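Local coordinates for protein alpha,alpha-trehalose-phosphate synthase (UDP-forming) (Burkholderia xenovorans, PDB 5V0T) that is a GT-B-type glycosyltransferase of family 20, modelled here with uridine-5'-diphosphate and 6-o-phosphono-alpha-d-glucopyranose bound, at residues F363-G369 / E384-D390; D38-E42 / Y242-I246. All coordinates share one frame; numbering follows the deposited sequence.

Interaction 1: residues F363-G369 / E384-D390. With UDP (uridine-5'-diphosphate), chain I.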
loop_
_atom_site.group_PDB
_atom_site.type_symbol
_atom_site.label_atom_id
_atom_site.label_comp_id
_atom_site.label_asym_id
_atom_site.label_seq_id
_atom_site.Cartn_x
_atom_site.Cartn_y
_atom_site.Cartn_z
ATOM N N PHE A 363 14.086 5.560 10.512
ATOM C CA PHE A 363 13.558 6.712 9.779
ATOM C C PHE A 363 13.994 8.017 10.434
ATOM O O PHE A 363 14.357 8.980 9.749
ATOM C CB PHE A 363 12.025 6.659 9.721
ATOM C CG PHE A 363 11.451 5.690 8.696
ATOM C CD1 PHE A 363 12.140 5.355 7.552
ATOM C CD2 PHE A 363 10.179 5.146 8.895
ATOM C CE1 PHE A 363 11.585 4.474 6.616
ATOM C CE2 PHE A 363 9.611 4.263 7.970
ATOM C CZ PHE A 363 10.316 3.928 6.829
ATOM N N ARG A 364 13.963 8.062 11.770
ATOM C CA ARG A 364 14.299 9.267 12.522
ATOM C C ARG A 364 15.764 9.674 12.353
ATOM O O ARG A 364 16.096 10.842 12.571
ATOM C CB ARG A 364 13.966 9.047 14.010
ATOM C CG ARG A 364 14.033 10.278 14.946
ATOM C CD ARG A 364 13.455 9.898 16.314
ATOM N NE ARG A 364 13.347 11.002 17.278
ATOM C CZ ARG A 364 12.235 11.706 17.497
ATOM N NH1 ARG A 364 11.120 11.453 16.802
ATOM N NH2 ARG A 364 12.237 12.677 18.402
ATOM N N THR A 365 16.643 8.752 11.962
ATOM C CA THR A 365 18.039 9.093 11.723
ATOM C C THR A 365 18.346 9.434 10.268
ATOM O O THR A 365 19.482 9.797 9.969
ATOM C CB THR A 365 18.958 7.939 12.145
ATOM O OG1 THR A 365 18.957 6.947 11.115
ATOM C CG2 THR A 365 18.475 7.300 13.435
ATOM N N ALA A 366 17.381 9.308 9.358
ATOM C CA ALA A 366 17.627 9.461 7.928
ATOM C C ALA A 366 17.372 10.901 7.489
ATOM O O ALA A 366 16.256 11.415 7.637
ATOM C CB ALA A 366 16.740 8.497 7.135
ATOM N N HIS A 367 18.405 11.539 6.926
ATOM C CA HIS A 367 18.278 12.909 6.429
ATOM C C HIS A 367 17.271 13.013 5.296
ATOM O O HIS A 367 16.655 14.074 5.102
ATOM C CB HIS A 367 19.643 13.407 5.951
ATOM C CG HIS A 367 20.676 13.377 7.021
ATOM N ND1 HIS A 367 21.319 12.217 7.395
ATOM C CD2 HIS A 367 21.138 14.352 7.839
ATOM C CE1 HIS A 367 22.141 12.483 8.396
ATOM N NE2 HIS A 367 22.051 13.769 8.681
ATOM N N VAL A 368 17.081 11.930 4.549
ATOM C CA VAL A 368 16.173 11.922 3.407
ATOM C C VAL A 368 15.359 10.632 3.427
ATOM O O VAL A 368 15.941 9.533 3.518
ATOM C CB VAL A 368 16.916 12.051 2.064
ATOM C CG1 VAL A 368 15.902 12.054 0.911
ATOM C CG2 VAL A 368 17.770 13.326 2.044
ATOM N N GLY A 369 14.049 10.770 3.367
ATOM C CA GLY A 369 13.147 9.651 3.118
ATOM C C GLY A 369 12.814 9.616 1.639
ATOM O O GLY A 369 12.246 10.568 1.095
ATOM N N GLU A 384 4.811 7.329 7.497
ATOM C CA GLU A 384 5.618 6.880 8.627
ATOM C C GLU A 384 6.958 7.608 8.696
ATOM O O GLU A 384 7.417 7.961 9.792
ATOM C CB GLU A 384 5.831 5.365 8.537
ATOM C CG GLU A 384 4.530 4.552 8.726
ATOM C CD GLU A 384 4.685 3.070 8.367
ATOM O OE1 GLU A 384 3.696 2.325 8.494
ATOM O OE2 GLU A 384 5.785 2.650 7.953
ATOM N N TYR A 385 7.622 7.806 7.550
ATOM C CA TYR A 385 8.891 8.534 7.558
ATOM C C TYR A 385 8.711 9.928 8.152
ATOM O O TYR A 385 9.470 10.347 9.032
ATOM C CB TYR A 385 9.499 8.630 6.145
ATOM C CG TYR A 385 10.697 9.546 6.136
ATOM C CD1 TYR A 385 11.947 9.085 6.535
ATOM C CD2 TYR A 385 10.567 10.899 5.798
ATOM C CE1 TYR A 385 13.056 9.947 6.593
ATOM C CE2 TYR A 385 11.669 11.766 5.860
ATOM C CZ TYR A 385 12.906 11.276 6.245
ATOM O OH TYR A 385 13.997 12.119 6.295
ATOM N N VAL A 386 7.698 10.660 7.692
ATOM C CA VAL A 386 7.480 12.001 8.216
ATOM C C VAL A 386 7.169 11.946 9.709
ATOM O O VAL A 386 7.696 12.741 10.499
ATOM C CB VAL A 386 6.358 12.699 7.431
ATOM C CG1 VAL A 386 5.942 13.973 8.148
ATOM C CG2 VAL A 386 6.810 12.984 5.992
ATOM N N SER A 387 6.300 11.013 10.111
ATOM C CA SER A 387 5.874 10.903 11.506
ATOM C C SER A 387 7.036 10.588 12.443
ATOM O O SER A 387 7.008 10.979 13.611
ATOM C CB SER A 387 4.809 9.809 11.637
ATOM O OG SER A 387 3.619 10.144 10.944
ATOM N N ALA A 388 8.048 9.863 11.957
ATOM C CA ALA A 388 9.150 9.446 12.819
ATOM C C ALA A 388 10.105 10.587 13.158
ATOM O O ALA A 388 10.889 10.457 14.108
ATOM C CB ALA A 388 9.933 8.311 12.142
ATOM N N GLN A 389 10.068 11.688 12.403
ATOM C CA GLN A 389 11.118 12.693 12.484
ATOM C C GLN A 389 11.138 13.391 13.838
ATOM O O GLN A 389 10.109 13.572 14.498
ATOM C CB GLN A 389 10.961 13.739 11.372
ATOM C CG GLN A 389 11.172 13.155 9.978
ATOM C CD GLN A 389 12.465 12.367 9.900
ATOM O OE1 GLN A 389 13.553 12.921 10.098
ATOM N NE2 GLN A 389 12.354 11.059 9.649
ATOM N N ASP A 390 12.338 13.769 14.252
ATOM C CA ASP A 390 12.497 14.658 15.397
ATOM C C ASP A 390 12.140 16.069 14.950
ATOM O O ASP A 390 12.814 16.612 14.070
ATOM C CB ASP A 390 13.931 14.586 15.904
ATOM C CG ASP A 390 14.220 15.530 17.071
ATOM O OD1 ASP A 390 13.333 16.291 17.524
ATOM O OD2 ASP A 390 15.378 15.494 17.540
HETATM N N1 UDP I . 6.922 -2.672 6.537
HETATM C C2 UDP I . 7.311 -3.456 7.612
HETATM N N3 UDP I . 8.495 -4.116 7.451
HETATM C C4 UDP I . 9.323 -4.072 6.351
HETATM C C5 UDP I . 8.859 -3.233 5.278
HETATM C C6 UDP I . 7.703 -2.565 5.409
HETATM O O2 UDP I . 6.646 -3.569 8.626
HETATM O O4 UDP I . 10.373 -4.727 6.359
HETATM C "C1'" UDP I . 5.661 -1.934 6.662
HETATM C "C2'" UDP I . 5.831 -0.418 6.584
HETATM O "O2'" UDP I . 6.162 0.094 7.864
HETATM C "C3'" UDP I . 4.439 0.006 6.112
HETATM C "C4'" UDP I . 4.034 -1.147 5.185
HETATM O "O4'" UDP I . 4.834 -2.284 5.577
HETATM O "O3'" UDP I . 3.500 0.107 7.179
HETATM C "C5'" UDP I . 4.211 -0.886 3.713
HETATM O "O5'" UDP I . 3.052 -0.157 3.266
HETATM P PA UDP I . 3.115 0.799 2.006
HETATM O O1A UDP I . 4.333 1.698 2.064
HETATM O O2A UDP I . 1.804 1.487 1.923
HETATM O O3A UDP I . 3.329 -0.155 0.765
HETATM P PB UDP I . 2.790 -1.583 0.339
HETATM O O1B UDP I . 1.381 -1.636 0.935
HETATM O O2B UDP I . 2.699 -1.466 -1.198
HETATM O O3B UDP I . 3.686 -2.670 0.806
HETATM O O HOH W 1 14.690 13.311 12.712
#

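Interaction 2: residues D38-E42 / Y242-I246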
loop_
_atom_site.group_PDB
_atom_site.type_symbol
_atom_site.label_atom_id
_atom_site.label_comp_id
_atom_site.label_asym_id
_atom_site.label_seq_id
_atom_site.Cartn_x
_atom_site.Cartn_y
_atom_site.Cartn_z
ATOM N N ASP A 38 -4.469 -1.196 12.678
ATOM C CA ASP A 38 -4.567 0.054 13.431
ATOM C C ASP A 38 -6.023 0.479 13.609
ATOM O O ASP A 38 -6.423 0.908 14.698
ATOM C CB ASP A 38 -3.791 1.172 12.722
ATOM C CG ASP A 38 -2.307 1.199 13.086
ATOM O OD1 ASP A 38 -1.908 0.521 14.052
ATOM O OD2 ASP A 38 -1.541 1.903 12.384
ATOM N N ALA A 39 -6.820 0.391 12.541
ATOM C CA ALA A 39 -8.229 0.786 12.602
ATOM C C ALA A 39 -9.039 -0.153 13.489
ATOM O O ALA A 39 -9.836 0.299 14.323
ATOM C CB ALA A 39 -8.827 0.816 11.183
ATOM N N LEU A 40 -8.828 -1.462 13.336
ATOM C CA LEU A 40 -9.682 -2.455 13.976
ATOM C C LEU A 40 -9.424 -2.583 15.470
ATOM O O LEU A 40 -10.366 -2.836 16.230
ATOM C CB LEU A 40 -9.490 -3.812 13.298
ATOM C CG LEU A 40 -10.464 -4.941 13.624
ATOM C CD1 LEU A 40 -11.889 -4.556 13.290
ATOM C CD2 LEU A 40 -10.064 -6.190 12.866
ATOM N N LYS A 41 -8.170 -2.426 15.914
ATOM C CA LYS A 41 -7.866 -2.628 17.324
ATOM C C LYS A 41 -8.592 -1.632 18.211
ATOM O O LYS A 41 -8.770 -1.899 19.400
ATOM C CB LYS A 41 -6.354 -2.537 17.568
ATOM C CG LYS A 41 -5.789 -1.122 17.478
ATOM C CD LYS A 41 -4.258 -1.107 17.381
ATOM C CE LYS A 41 -3.725 0.324 17.250
ATOM N NZ LYS A 41 -2.254 0.367 16.981
ATOM N N GLU A 42 -9.013 -0.489 17.663
ATOM C CA GLU A 42 -9.665 0.522 18.487
ATOM C C GLU A 42 -11.128 0.168 18.724
ATOM O O GLU A 42 -11.615 0.235 19.855
ATOM C CB GLU A 42 -9.532 1.895 17.829
ATOM C CG GLU A 42 -9.900 3.056 18.742
ATOM C CD GLU A 42 -9.615 4.418 18.114
ATOM O OE1 GLU A 42 -9.589 4.513 16.873
ATOM O OE2 GLU A 42 -9.420 5.398 18.861
ATOM N N TYR A 242 -1.156 6.643 12.615
ATOM C CA TYR A 242 -1.178 7.319 13.906
ATOM C C TYR A 242 0.143 8.063 14.047
ATOM O O TYR A 242 1.123 7.491 14.541
ATOM C CB TYR A 242 -1.350 6.344 15.071
ATOM C CG TYR A 242 -2.708 5.711 15.196
ATOM C CD1 TYR A 242 -3.844 6.487 15.408
ATOM C CD2 TYR A 242 -2.856 4.331 15.124
ATOM C CE1 TYR A 242 -5.094 5.903 15.539
ATOM C CE2 TYR A 242 -4.101 3.734 15.248
ATOM C CZ TYR A 242 -5.215 4.526 15.459
ATOM O OH TYR A 242 -6.445 3.936 15.573
ATOM N N PRO A 243 0.221 9.320 13.609
ATOM C CA PRO A 243 1.545 9.958 13.496
ATOM C C PRO A 243 2.250 10.163 14.829
ATOM O O PRO A 243 3.470 9.981 14.908
ATOM C CB PRO A 243 1.228 11.289 12.798
ATOM C CG PRO A 243 -0.224 11.544 13.097
ATOM C CD PRO A 243 -0.865 10.185 13.119
ATOM N N ASP A 244 1.529 10.535 15.885
ATOM C CA ASP A 244 2.201 10.759 17.169
ATOM C C ASP A 244 2.614 9.441 17.812
ATOM O O ASP A 244 3.611 9.391 18.545
ATOM C CB ASP A 244 1.306 11.595 18.081
ATOM C CG ASP A 244 1.156 13.030 17.573
ATOM O OD1 ASP A 244 2.168 13.624 17.123
ATOM O OD2 ASP A 244 0.033 13.557 17.587
ATOM N N GLU A 245 1.900 8.358 17.492
ATOM C CA GLU A 245 2.300 7.024 17.925
ATOM C C GLU A 245 3.589 6.586 17.234
ATOM O O GLU A 245 4.467 5.989 17.865
ATOM C CB GLU A 245 1.156 6.046 17.648
ATOM C CG GLU A 245 1.354 4.608 18.110
ATOM C CD GLU A 245 0.030 3.829 18.178
ATOM O OE1 GLU A 245 -1.039 4.465 18.313
ATOM O OE2 GLU A 245 0.052 2.581 18.094
ATOM N N ILE A 246 3.728 6.892 15.944
ATOM C CA ILE A 246 4.954 6.546 15.230
ATOM C C ILE A 246 6.123 7.366 15.755
ATOM O O ILE A 246 7.253 6.873 15.846
ATOM C CB ILE A 246 4.766 6.747 13.715
ATOM C CG1 ILE A 246 3.769 5.728 13.146
ATOM C CG2 ILE A 246 6.102 6.679 12.980
ATOM C CD1 ILE A 246 3.192 6.186 11.821
HETATM O O HOH W 2 0.172 4.033 12.524
#

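Interaction 1: residues F363-G369 / E384-D390
Phe363 and Tyr385 form the apolar centre. The edge of the tyrosine ring turns toward the face of Phe363 in an offset edge-to-face pair, planes at 79°, while the CA of Tyr385 makes a CH-pi contact over the same phenylalanine. Ala388, one helical turn on, is small enough for its CB to lie 3.6 Å from Phe363 CB. Gly369 suits its place because it has no side chain: its CA sits over the centre of the Tyr385 ring, 3.4 Å from the centroid.

Tyr385 swings its ring out beside its carbonyl carbon (chi1 172°), toward the turn, and its hydroxyl donates to Ala366 O at 2.7 Å. Gln389 folds back at chi2, so that NE2 bonds Tyr385 O at 3.0 Å and Phe363 O at 2.9 Å, both acceptors near its amide plane. Ala366 N reaches Phe363 O from the opposite face of the carbonyl, closing a type I turn; Gln389 OE1 is hydrogen-bonded to Gly395 N. At the outer edge the long Arg364 chain donates a hydrogen bond from NH1 to Ala388 O (2.9 Å), the donor lying above the carbonyl plane. Its guanidinium lies against Asp390 CA and CB; the salt bridge from NH2 to Asp390 OD1 is long and out of plane, and that oxygen is hydrogen-bonded to Glu392 N.

At the other end Glu384 grips the ribose of uridine-5'-diphosphate, OE1 accepting from O3' and OE2 from O2', each at 2.6 Å. The contact belongs to the beta-alpha-beta unit of strand 368-371, helix 380-388 and strand 396-400; Phe363 also packs on strand 270-275, and Val386 on helix 435-451.

Interaction 2: residues D38-E42 / Y242-I246
Tyr242 meets Asp38 where two helices of the GT-B fold approach each other: it holds the N-cap position of helix 243-252 and reaches across to helix 31-43. In the packing between them, Asp38 CB lies 3.6 Å from Tyr242 CE2, and the methylene CE of Lys41 approaches the same ring carbon at 4.0 Å. A tyrosine suits this partly exposed place, since its ring gives the aliphatic parts of polar residues a surface to lie against while its hydroxyl stays among polar groups. A chi1 of -71° sets the Tyr242 ring beside its backbone N and aims it at helix 31-43, bringing Asp38 O to its edge, in plane. The hydroxyl is 3.2 Å from that oxygen, but its proton has another acceptor within reach; Ser455 OG of helix 454-466 is hydrogen-bonded to Tyr242 OH and to Glu42 OE1, which also pairs with Arg458.

The charged groups form a network on one flank. Lys41, its chain extended beyond CG, places NZ 3.0 Å from Asp38 OD1, above the carboxylate plane, and makes a salt bridge with a weak hydrogen bond to Glu245 OE2 at 3.4 Å. The ammonium thus stands between two acids and would offset the repulsion of their like charges.

One water completes the junction, donating to Asp38 OD2 at 2.7 Å and accepting from the backbone N of Tyr242 at 2.9 Å.

Along the chain interaction 2 closes before interaction 1 opens, and their centres are 18 Å apart. They nevertheless touch: on helix 243-252, Pro243 and Ile246 pack on Ser387 of helix 380-388, and Ile246 also on Glu384, with Ser387 CB 3.6 Å from Ile246 CG2. Interaction 1 is local, within a beta-alpha-beta unit of the six-stranded parallel sheet. Interaction 2 spans 200 residues and reaches helix 31-43, whose Leu40 packs on strand 12-16 of the other, mixed sheet. Together they link helices 380-388, 243-252 and 31-43 between the two sheets, close to Glu384 and the bound uridine-5'-diphosphate, which is also hydrogen-bonded to Gly30 N and Gly31 N, at the start of helix 31-43.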